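Local coordinates for DUF1955 domain-containing protein (Sulfolobus tokodaii, PDB 1WY6) that is of unknown function but folds into an all-alpha helical repeat protein, from a hyperthermophilic archaeon, at residues D13-L18 with C47-S52; E41-I46 with S67-D72; I53-M58 with V81-I86; Y57-L62 with T89-V94. One frame throughout, in Å; residues are numbered along the deposited sequence.

Overall arrangement
Starting from the N terminus, helix 7-19 is met by helix 44-52 in contact 1, with 28 residues between the two segments. Contact 2 opens at 41-46, before contact 1 has closed, and returns at 67-72, so the two cross on helix 44-52; Leu50 and Leu71 touch between them. Contact 3 opens at 53-58, after contact 1 is complete, and reaches 81-86. Contact 4 leaves from nearly the same place, sharing Tyr57 and Met58, and runs on to 89-94; its centre is about 7 Å from that of contact 3. Contact 2 crosses both. Together they tie helices 7-19, 44-52, 55-65, 78-86 and 92-103 into one continuous array, with loop 67-72 joined to the start of helix 44-52.

Contact 1 of 4, residues D13-L18 with C47-S52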
# COMPACT_ATOMS: atom_id res chain seq x y z
N ASP A 13 -17.39 -0.14 -14.99
CA ASP A 13 -18.65 -0.13 -14.25
C ASP A 13 -18.37 -0.57 -12.82
O ASP A 13 -18.90 0.01 -11.87
CB ASP A 13 -19.64 -1.09 -14.90
CG ASP A 13 -20.98 -1.07 -14.22
OD1 ASP A 13 -21.56 0.03 -14.06
OD2 ASP A 13 -21.46 -2.16 -13.84
N ALA A 14 -17.54 -1.59 -12.68
CA ALA A 14 -17.16 -2.11 -11.37
C ALA A 14 -16.37 -1.03 -10.64
O ALA A 14 -16.60 -0.78 -9.46
CB ALA A 14 -16.33 -3.38 -11.52
N LYS A 15 -15.46 -0.37 -11.36
CA LYS A 15 -14.63 0.67 -10.77
C LYS A 15 -15.46 1.77 -10.11
O LYS A 15 -15.23 2.10 -8.95
CB LYS A 15 -13.72 1.29 -11.84
CG LYS A 15 -12.76 2.35 -11.29
CD LYS A 15 -11.96 3.01 -12.40
CE LYS A 15 -11.01 4.07 -11.85
NZ LYS A 15 -10.14 4.68 -12.90
N LYS A 16 -16.43 2.32 -10.83
CA LYS A 16 -17.28 3.37 -10.28
C LYS A 16 -17.97 2.94 -8.98
O LYS A 16 -18.00 3.71 -8.01
CB LYS A 16 -18.31 3.81 -11.31
CG LYS A 16 -18.97 5.14 -10.98
CD LYS A 16 -19.63 5.73 -12.22
CE LYS A 16 -20.58 4.74 -12.87
NZ LYS A 16 -21.13 5.24 -14.16
N PHE A 17 -18.54 1.74 -8.95
CA PHE A 17 -19.19 1.24 -7.74
C PHE A 17 -18.19 1.31 -6.58
O PHE A 17 -18.47 1.89 -5.53
CB PHE A 17 -19.62 -0.23 -7.90
CG PHE A 17 -20.95 -0.42 -8.58
CD1 PHE A 17 -22.08 0.28 -8.16
CD2 PHE A 17 -21.08 -1.33 -9.63
CE1 PHE A 17 -23.32 0.07 -8.77
CE2 PHE A 17 -22.32 -1.55 -10.25
CZ PHE A 17 -23.44 -0.85 -9.82
N LEU A 18 -17.03 0.70 -6.78
CA LEU A 18 -15.98 0.66 -5.76
C LEU A 18 -15.57 2.04 -5.28
O LEU A 18 -15.53 2.29 -4.08
CB LEU A 18 -14.76 -0.10 -6.29
CG LEU A 18 -15.02 -1.56 -6.68
CD1 LEU A 18 -13.77 -2.19 -7.27
CD2 LEU A 18 -15.48 -2.32 -5.44
N CYS A 47 -4.41 -2.05 -10.38
CA CYS A 47 -3.44 -0.96 -10.31
C CYS A 47 -4.17 0.35 -10.58
O CYS A 47 -3.95 1.36 -9.92
CB CYS A 47 -2.35 -1.11 -11.38
SG CYS A 47 -1.47 -2.71 -11.43
N ASN A 48 -5.04 0.30 -11.58
CA ASN A 48 -5.83 1.45 -11.99
C ASN A 48 -6.73 1.91 -10.85
O ASN A 48 -6.78 3.10 -10.52
CB ASN A 48 -6.63 1.07 -13.25
CG ASN A 48 -7.35 2.25 -13.88
OD1 ASN A 48 -8.42 2.65 -13.43
ND2 ASN A 48 -6.77 2.81 -14.94
N LEU A 49 -7.44 0.97 -10.22
CA LEU A 49 -8.32 1.33 -9.11
C LEU A 49 -7.55 1.98 -7.97
O LEU A 49 -7.92 3.06 -7.50
CB LEU A 49 -9.05 0.09 -8.56
CG LEU A 49 -9.97 0.37 -7.36
CD1 LEU A 49 -11.19 1.17 -7.80
CD2 LEU A 49 -10.41 -0.95 -6.73
N LEU A 50 -6.48 1.33 -7.53
CA LEU A 50 -5.66 1.82 -6.42
C LEU A 50 -5.13 3.24 -6.59
O LEU A 50 -4.85 3.93 -5.61
CB LEU A 50 -4.49 0.84 -6.17
CG LEU A 50 -4.87 -0.61 -5.83
CD1 LEU A 50 -3.62 -1.49 -5.80
CD2 LEU A 50 -5.57 -0.64 -4.49
N GLU A 51 -5.00 3.69 -7.83
CA GLU A 51 -4.51 5.03 -8.11
C GLU A 51 -5.44 6.12 -7.58
O GLU A 51 -4.99 7.20 -7.19
CB GLU A 51 -4.33 5.20 -9.63
CG GLU A 51 -3.78 6.56 -10.05
CD GLU A 51 -2.32 6.73 -9.68
OE1 GLU A 51 -1.88 7.89 -9.52
OE2 GLU A 51 -1.62 5.71 -9.57
N SER A 52 -6.74 5.85 -7.55
CA SER A 52 -7.68 6.86 -7.11
C SER A 52 -8.71 6.45 -6.06
O SER A 52 -9.42 7.31 -5.54
CB SER A 52 -8.41 7.45 -8.32
OG SER A 52 -9.08 6.44 -9.06
O HOH W 1 -8.20 5.36 -11.50
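Lys15 and Asn48 make the direct polar link between these two helices. The lysine chain is extended all the way, with CG trans to the main-chain nitrogen (chi1 -177°), and this carries NZ across to Asn48 OD1 at 2.7 Å, the two side chains meeting at about a right angle. The approach is roughly end-on to the amide oxygen, with a C=O...N angle of 150° and the donor a little out of the carbonyl plane. A water adds a second path: it accepts from Lys15 NZ, donates to Asn48 O at 2.8 Å and also bonds to Ser52 OG. The ammonium is thereby tied both to a side chain and, through the water, to the main chain of the facing helix.

The apolar part lies beside it. Leu18 CD1 meets Leu49 CD2 at 3.6 Å, the two leucines crossing at about a right angle, while Lys15 and Leu49 run past each other in opposite directions, CG to CD1 4.0 Å. Val61 of helix 55-65 touches both leucines. The local helix axes are 10.8 Å apart and run in nearly the same direction, 29° from parallel, a near-parallel packing of two helices within a helical repeat protein.

Contact 2 of 4, residues E41-I46 with S67-D72; sequences EYNWFI and SYFDLD
The turn joining helix 39-42 to helix 44-52 meets the loop that follows helix 55-65, and Phe69 of that loop plugs into the bend beside Tyr42 and Ile46. Next to it, Asn43 pairs with the main chain of Asp70. Its OD1 accepts from Asp70 N at 2.6 Å, in the carbonyl plane and on a lone pair, with a nearly straight N-H...O angle of 165°. Its ND2 returns a weak bond to Asp70 O at 3.3 Å. A chi1 of -164°, which swings CG away from the residue's own nitrogen, brings both ends of the amide to the loop, and the two bonds fix which way round it lies.

The Phe69 ring is held from several directions. Ile46 CB stands over one face, 3.6 Å from the ring centroid, in a CH-pi contact. Tyr42 turns its edge toward the phenylalanine in an offset edge-to-face pair, planes at 86°, bringing Tyr42 CD2 to 3.6 Å from Phe69 CE1. The Tyr42 carbonyl oxygen lies at the phenylalanine's rim, 3.4 Å from Phe69 CE1. Without the ring, as with an alanine here, Ile46 and Tyr42 would probably face a gap, and the loop would stay attached mainly through the Asn43 amide.

Lys39 bonds to Tyr68 O nearby, and Tyr42 and Tyr68 both rest on helix 23-36. The pairing of the Asn43 amide with one residue's N-H and C=O, one bond of it weak, resembles the way a peptide group pairs across a beta bridge, and here it docks an inter-helix loop of the repeat array.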
# COMPACT_ATOMS: atom_id res chain seq x y z
N GLU A 41 -4.96 -10.11 -18.61
CA GLU A 41 -5.96 -9.38 -19.40
C GLU A 41 -6.74 -8.39 -18.54
O GLU A 41 -7.14 -7.33 -19.01
CB GLU A 41 -6.92 -10.39 -20.05
CG GLU A 41 -8.30 -9.85 -20.43
CD GLU A 41 -8.27 -8.89 -21.61
OE1 GLU A 41 -7.70 -7.78 -21.47
OE2 GLU A 41 -8.81 -9.24 -22.68
N TYR A 42 -6.96 -8.74 -17.27
CA TYR A 42 -7.70 -7.86 -16.37
C TYR A 42 -6.86 -7.42 -15.18
O TYR A 42 -7.31 -6.63 -14.35
CB TYR A 42 -8.97 -8.55 -15.87
CG TYR A 42 -8.73 -9.78 -15.02
CD1 TYR A 42 -8.90 -11.06 -15.55
CD2 TYR A 42 -8.36 -9.67 -13.68
CE1 TYR A 42 -8.71 -12.20 -14.77
CE2 TYR A 42 -8.15 -10.80 -12.89
CZ TYR A 42 -8.33 -12.06 -13.44
OH TYR A 42 -8.16 -13.18 -12.66
N ASN A 43 -5.65 -7.95 -15.09
CA ASN A 43 -4.76 -7.64 -13.98
C ASN A 43 -4.50 -6.15 -13.77
O ASN A 43 -4.40 -5.68 -12.63
CB ASN A 43 -3.42 -8.35 -14.17
CG ASN A 43 -2.62 -8.39 -12.90
OD1 ASN A 43 -2.91 -9.18 -12.00
ND2 ASN A 43 -1.62 -7.51 -12.79
N TRP A 44 -4.37 -5.42 -14.88
CA TRP A 44 -4.12 -3.98 -14.87
C TRP A 44 -5.18 -3.21 -14.08
O TRP A 44 -4.91 -2.12 -13.57
CB TRP A 44 -4.13 -3.44 -16.30
CG TRP A 44 -5.49 -3.58 -16.92
CD1 TRP A 44 -6.01 -4.69 -17.50
CD2 TRP A 44 -6.54 -2.60 -16.92
NE1 TRP A 44 -7.32 -4.48 -17.86
CE2 TRP A 44 -7.67 -3.20 -17.51
CE3 TRP A 44 -6.64 -1.28 -16.46
CZ2 TRP A 44 -8.89 -2.52 -17.67
CZ3 TRP A 44 -7.85 -0.60 -16.62
CH2 TRP A 44 -8.96 -1.22 -17.22
N PHE A 45 -6.39 -3.77 -14.01
CA PHE A 45 -7.49 -3.11 -13.33
C PHE A 45 -7.22 -2.71 -11.88
O PHE A 45 -7.55 -1.61 -11.48
CB PHE A 45 -8.74 -3.99 -13.35
CG PHE A 45 -9.93 -3.36 -12.66
CD1 PHE A 45 -10.65 -2.34 -13.27
CD2 PHE A 45 -10.33 -3.80 -11.40
CE1 PHE A 45 -11.75 -1.77 -12.64
CE2 PHE A 45 -11.43 -3.24 -10.77
CZ PHE A 45 -12.14 -2.22 -11.39
N ILE A 46 -6.64 -3.62 -11.11
CA ILE A 46 -6.37 -3.34 -9.70
C ILE A 46 -5.42 -2.15 -9.51
O ILE A 46 -5.60 -1.34 -8.60
CB ILE A 46 -5.81 -4.60 -8.98
CG1 ILE A 46 -5.99 -4.43 -7.47
CG2 ILE A 46 -4.34 -4.83 -9.35
CD1 ILE A 46 -7.48 -4.28 -7.05
N SER A 67 -6.38 -10.98 -4.03
CA SER A 67 -5.82 -12.26 -4.41
C SER A 67 -5.95 -12.64 -5.88
O SER A 67 -5.22 -13.51 -6.35
CB SER A 67 -6.42 -13.38 -3.54
OG SER A 67 -7.82 -13.50 -3.75
N TYR A 68 -6.87 -12.01 -6.61
CA TYR A 68 -7.05 -12.31 -8.03
C TYR A 68 -6.07 -11.58 -8.94
O TYR A 68 -6.04 -11.84 -10.15
CB TYR A 68 -8.46 -11.96 -8.49
CG TYR A 68 -9.54 -12.86 -7.93
CD1 TYR A 68 -10.12 -12.59 -6.70
CD2 TYR A 68 -9.95 -13.99 -8.63
CE1 TYR A 68 -11.09 -13.43 -6.16
CE2 TYR A 68 -10.93 -14.83 -8.11
CZ TYR A 68 -11.50 -14.55 -6.88
OH TYR A 68 -12.47 -15.37 -6.37
N PHE A 69 -5.27 -10.69 -8.37
CA PHE A 69 -4.32 -9.91 -9.17
C PHE A 69 -2.88 -10.10 -8.73
O PHE A 69 -2.60 -10.60 -7.65
CB PHE A 69 -4.66 -8.42 -9.06
CG PHE A 69 -6.08 -8.08 -9.43
CD1 PHE A 69 -6.40 -7.65 -10.72
CD2 PHE A 69 -7.10 -8.18 -8.48
CE1 PHE A 69 -7.71 -7.32 -11.05
CE2 PHE A 69 -8.42 -7.85 -8.81
CZ PHE A 69 -8.72 -7.42 -10.10
N ASP A 70 -1.96 -9.68 -9.60
CA ASP A 70 -0.53 -9.72 -9.30
C ASP A 70 -0.19 -8.27 -8.99
O ASP A 70 0.06 -7.49 -9.90
CB ASP A 70 0.29 -10.18 -10.50
CG ASP A 70 0.09 -11.63 -10.82
OD1 ASP A 70 0.15 -12.45 -9.88
OD2 ASP A 70 -0.13 -11.96 -12.01
N LEU A 71 -0.22 -7.91 -7.71
CA LEU A 71 0.07 -6.54 -7.29
C LEU A 71 1.48 -6.10 -7.64
O LEU A 71 1.73 -4.92 -7.86
CB LEU A 71 -0.15 -6.39 -5.78
CG LEU A 71 -1.59 -6.20 -5.28
CD1 LEU A 71 -1.60 -6.25 -3.77
CD2 LEU A 71 -2.14 -4.88 -5.76
N ASP A 72 2.40 -7.06 -7.72
CA ASP A 72 3.79 -6.76 -8.04
C ASP A 72 3.92 -6.16 -9.43
O ASP A 72 4.96 -5.59 -9.77
CB ASP A 72 4.65 -8.03 -7.92
CG ASP A 72 4.31 -9.08 -8.96
OD1 ASP A 72 3.15 -9.56 -8.99
OD2 ASP A 72 5.20 -9.43 -9.77

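Contact 3 of 4, residues I53-M58 with V81-I86; sequences IDCRYM and VECGVI
Cys55 and Cys83 are joined covalently, SG to SG at 2.0 Å, by a disulfide whose chi3 of -85° gives it the left-handed sense and lies close to the relaxed right angle. Both CB atoms point toward the other segment, and with each SG anti to its carbonyl carbon the sulfurs meet between the helices, the Cys55 and Cys83 CA atoms lying 5.0 Å apart.

Met58 and Ile86 pack against the bridge. Met58 SD lies 3.5 Å from Cys83 SG, brought there by a chain extended as far as the sulfur and bent only at its last torsion. Ile86 CD1 packs on Cys55 SG at 3.6 Å, about one turn after Cys83 on helix 78-86.

Further out, the start of helix 55-65 is held by Asp54 at the N-cap: its OD1 accepts from Arg56 N at 2.7 Å through the anti lone pair, and its main-chain oxygen takes both Tyr57 N and Met58 N. That fixes the backbone on which Cys55 sits, and Asn87 ND2 bonds to Cys55 O. Behind the bridge, Val81 packs on helices 92-103 and 107-117. The whole is an interhelical disulfide, consistent with the frequent use of such bonds in proteins of hyperthermophilic archaea.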
# COMPACT_ATOMS: atom_id res chain seq x y z
N ILE A 53 -8.81 5.16 -5.74
CA ILE A 53 -9.81 4.77 -4.76
C ILE A 53 -9.59 5.40 -3.39
O ILE A 53 -8.47 5.45 -2.88
CB ILE A 53 -9.90 3.22 -4.59
CG1 ILE A 53 -11.14 2.88 -3.75
CG2 ILE A 53 -8.64 2.67 -3.91
CD1 ILE A 53 -11.46 1.39 -3.70
N ASP A 54 -10.68 5.91 -2.82
CA ASP A 54 -10.65 6.54 -1.51
C ASP A 54 -10.06 5.57 -0.48
O ASP A 54 -10.40 4.39 -0.46
CB ASP A 54 -12.08 6.93 -1.10
CG ASP A 54 -12.13 7.82 0.15
OD1 ASP A 54 -11.62 7.40 1.22
OD2 ASP A 54 -12.68 8.93 0.06
N CYS A 55 -9.19 6.08 0.38
CA CYS A 55 -8.57 5.25 1.41
C CYS A 55 -9.59 4.60 2.34
O CYS A 55 -9.29 3.62 3.03
CB CYS A 55 -7.56 6.08 2.21
SG CYS A 55 -6.04 6.43 1.28
N ARG A 56 -10.80 5.14 2.37
CA ARG A 56 -11.87 4.59 3.20
C ARG A 56 -12.29 3.21 2.71
O ARG A 56 -12.82 2.42 3.48
CB ARG A 56 -13.12 5.47 3.17
CG ARG A 56 -13.03 6.84 3.82
CD ARG A 56 -14.38 7.54 3.64
NE ARG A 56 -15.47 6.71 4.16
CZ ARG A 56 -16.75 6.84 3.83
NH1 ARG A 56 -17.14 7.77 2.96
NH2 ARG A 56 -17.66 6.04 4.37
N TYR A 57 -12.05 2.92 1.43
CA TYR A 57 -12.47 1.65 0.83
C TYR A 57 -11.36 0.72 0.33
O TYR A 57 -11.55 -0.50 0.26
CB TYR A 57 -13.41 1.90 -0.36
CG TYR A 57 -14.51 2.91 -0.13
CD1 TYR A 57 -15.32 2.85 1.01
CD2 TYR A 57 -14.77 3.92 -1.06
CE1 TYR A 57 -16.36 3.76 1.22
CE2 TYR A 57 -15.80 4.83 -0.87
CZ TYR A 57 -16.59 4.75 0.27
OH TYR A 57 -17.59 5.67 0.49
N MET A 58 -10.23 1.30 -0.03
CA MET A 58 -9.11 0.53 -0.57
C MET A 58 -8.89 -0.84 0.05
O MET A 58 -8.87 -1.85 -0.65
CB MET A 58 -7.81 1.34 -0.49
CG MET A 58 -6.61 0.59 -1.06
SD MET A 58 -5.09 1.56 -1.12
CE MET A 58 -5.35 2.47 -2.63
N VAL A 81 0.51 2.29 0.42
CA VAL A 81 1.20 2.73 1.63
C VAL A 81 0.57 4.05 2.11
O VAL A 81 0.40 4.26 3.32
CB VAL A 81 2.69 2.98 1.35
CG1 VAL A 81 3.40 3.32 2.65
CG2 VAL A 81 3.31 1.75 0.69
N GLU A 82 0.24 4.92 1.16
CA GLU A 82 -0.39 6.21 1.46
C GLU A 82 -1.67 6.02 2.25
O GLU A 82 -1.95 6.78 3.18
CB GLU A 82 -0.72 6.97 0.17
CG GLU A 82 0.45 7.66 -0.49
CD GLU A 82 1.05 8.77 0.36
OE1 GLU A 82 0.34 9.32 1.23
OE2 GLU A 82 2.24 9.11 0.15
N CYS A 83 -2.48 5.02 1.88
CA CYS A 83 -3.71 4.76 2.61
C CYS A 83 -3.39 4.21 3.99
O CYS A 83 -4.15 4.37 4.93
CB CYS A 83 -4.61 3.80 1.83
SG CYS A 83 -5.55 4.62 0.50
N GLY A 84 -2.25 3.54 4.10
CA GLY A 84 -1.85 3.04 5.40
C GLY A 84 -1.57 4.23 6.29
O GLY A 84 -2.01 4.29 7.44
N VAL A 85 -0.85 5.22 5.75
CA VAL A 85 -0.52 6.42 6.51
C VAL A 85 -1.74 7.30 6.79
O VAL A 85 -1.91 7.78 7.91
CB VAL A 85 0.55 7.28 5.76
CG1 VAL A 85 0.83 8.58 6.53
CG2 VAL A 85 1.85 6.48 5.63
N ILE A 86 -2.59 7.51 5.79
CA ILE A 86 -3.78 8.33 5.98
C ILE A 86 -4.69 7.68 7.02
O ILE A 86 -5.22 8.34 7.90
CB ILE A 86 -4.56 8.51 4.66
CG1 ILE A 86 -3.69 9.24 3.64
CG2 ILE A 86 -5.84 9.31 4.92
CD1 ILE A 86 -4.36 9.48 2.30

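Contact 4 of 4, residues Y57-L62 with T89-V94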
# COMPACT_ATOMS: atom_id res chain seq x y z
N TYR A 57 -12.05 2.92 1.43
CA TYR A 57 -12.47 1.65 0.83
C TYR A 57 -11.36 0.72 0.33
O TYR A 57 -11.55 -0.50 0.26
CB TYR A 57 -13.41 1.90 -0.36
CG TYR A 57 -14.51 2.91 -0.13
CD1 TYR A 57 -15.32 2.85 1.01
CD2 TYR A 57 -14.77 3.92 -1.06
CE1 TYR A 57 -16.36 3.76 1.22
CE2 TYR A 57 -15.80 4.83 -0.87
CZ TYR A 57 -16.59 4.75 0.27
OH TYR A 57 -17.59 5.67 0.49
N MET A 58 -10.23 1.30 -0.03
CA MET A 58 -9.11 0.53 -0.57
C MET A 58 -8.89 -0.84 0.05
O MET A 58 -8.87 -1.85 -0.65
CB MET A 58 -7.81 1.34 -0.49
CG MET A 58 -6.61 0.59 -1.06
SD MET A 58 -5.09 1.56 -1.12
CE MET A 58 -5.35 2.47 -2.63
N PHE A 59 -8.74 -0.90 1.37
CA PHE A 59 -8.49 -2.17 2.02
C PHE A 59 -9.66 -3.16 1.99
O PHE A 59 -9.44 -4.36 1.93
CB PHE A 59 -8.01 -1.90 3.45
CG PHE A 59 -6.75 -1.07 3.50
CD1 PHE A 59 -6.67 0.07 4.29
CD2 PHE A 59 -5.65 -1.41 2.70
CE1 PHE A 59 -5.52 0.87 4.28
CE2 PHE A 59 -4.51 -0.62 2.68
CZ PHE A 59 -4.44 0.53 3.47
N GLN A 60 -10.89 -2.66 2.02
CA GLN A 60 -12.07 -3.53 1.94
C GLN A 60 -12.06 -4.22 0.58
O GLN A 60 -12.39 -5.40 0.44
CB GLN A 60 -13.36 -2.72 2.06
CG GLN A 60 -13.58 -2.02 3.39
CD GLN A 60 -14.75 -1.04 3.34
OE1 GLN A 60 -15.82 -1.36 2.82
NE2 GLN A 60 -14.54 0.15 3.88
N VAL A 61 -11.69 -3.45 -0.45
CA VAL A 61 -11.62 -3.97 -1.80
C VAL A 61 -10.53 -5.02 -1.90
O VAL A 61 -10.77 -6.12 -2.39
CB VAL A 61 -11.32 -2.87 -2.82
CG1 VAL A 61 -11.11 -3.49 -4.20
CG2 VAL A 61 -12.47 -1.86 -2.86
N LEU A 62 -9.33 -4.68 -1.42
CA LEU A 62 -8.20 -5.60 -1.46
C LEU A 62 -8.46 -6.91 -0.72
O LEU A 62 -8.04 -7.98 -1.17
CB LEU A 62 -6.94 -4.93 -0.90
CG LEU A 62 -6.30 -3.87 -1.79
CD1 LEU A 62 -5.09 -3.27 -1.08
CD2 LEU A 62 -5.88 -4.50 -3.11
N THR A 89 -2.94 3.25 9.72
CA THR A 89 -3.07 1.83 10.01
C THR A 89 -2.12 0.99 9.17
O THR A 89 -1.95 1.22 7.97
CB THR A 89 -4.52 1.35 9.75
OG1 THR A 89 -4.67 0.02 10.25
CG2 THR A 89 -4.84 1.37 8.26
N LEU A 90 -1.49 0.02 9.81
CA LEU A 90 -0.57 -0.88 9.16
C LEU A 90 -1.34 -2.20 9.00
O LEU A 90 -2.06 -2.60 9.91
CB LEU A 90 0.67 -1.08 10.03
CG LEU A 90 1.81 -1.95 9.51
CD1 LEU A 90 2.31 -1.40 8.18
CD2 LEU A 90 2.94 -1.97 10.53
N ASN A 91 -1.20 -2.85 7.85
CA ASN A 91 -1.88 -4.12 7.60
C ASN A 91 -1.09 -4.90 6.56
O ASN A 91 -0.12 -4.40 6.00
CB ASN A 91 -3.30 -3.87 7.11
CG ASN A 91 -3.34 -3.10 5.82
OD1 ASN A 91 -2.63 -3.44 4.87
ND2 ASN A 91 -4.17 -2.06 5.77
N GLU A 92 -1.53 -6.13 6.27
CA GLU A 92 -0.82 -6.97 5.32
C GLU A 92 -0.69 -6.35 3.92
O GLU A 92 0.30 -6.60 3.24
CB GLU A 92 -1.50 -8.34 5.20
CG GLU A 92 -2.89 -8.28 4.59
CD GLU A 92 -3.51 -9.65 4.43
OE1 GLU A 92 -4.68 -9.72 3.97
OE2 GLU A 92 -2.84 -10.66 4.75
N HIS A 93 -1.70 -5.58 3.51
CA HIS A 93 -1.67 -4.94 2.20
C HIS A 93 -0.55 -3.91 2.19
O HIS A 93 0.26 -3.88 1.26
CB HIS A 93 -3.01 -4.25 1.89
CG HIS A 93 -4.18 -5.19 1.93
ND1 HIS A 93 -4.18 -6.40 1.27
CD2 HIS A 93 -5.38 -5.10 2.56
CE1 HIS A 93 -5.32 -7.02 1.50
NE2 HIS A 93 -6.07 -6.26 2.28
N VAL A 94 -0.50 -3.08 3.22
CA VAL A 94 0.55 -2.07 3.32
C VAL A 94 1.93 -2.69 3.32
O VAL A 94 2.82 -2.24 2.60
CB VAL A 94 0.41 -1.21 4.59
CG1 VAL A 94 1.59 -0.23 4.68
CG2 VAL A 94 -0.91 -0.45 4.58
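Phe59 presents one ring face to Asn91, whose ND2 stands 3.2 Å above the ring plane, over its centre. The amide plane is turned 78° against the ring, an arrangement consistent with an amino-aromatic contact. The other end of the same amide is occupied too: OD1 caps helix 92-103 by accepting from Val94 N at 2.7 Å. Asn91 can do both because its CG is tucked between its own nitrogen and carbonyl carbon (chi1 61°), which folds OD1 back over the helix start while ND2 faces the phenylalanine.

His93 lies beside Phe59 rather than on it. The two rings are almost parallel, planes 7° apart, but meet rim to rim with centroids at 6.0 Å. Over one imidazole face Leu62 CB forms a CH-pi contact, 3.6 Å from the centroid, and Glu92 CG lies over the opposite face, toward the rim. Asp63 OD2 takes a hydrogen bond with His93 NE2 and so sets the ring's rotation. Val94 CG2 closes the side of the phenylalanine at 3.8 Å from Phe59 CZ. Cutting Phe59 back to an alanine is likely to leave the Asn91 amino group without its aromatic face and open a gap beside His93 and Val94.

Helix 55-65 is thus joined to the start of helix 92-103, with helix 78-86 touching Phe59 through Val80 and Cys83 and helix 44-52 packing on Leu62 through Leu50.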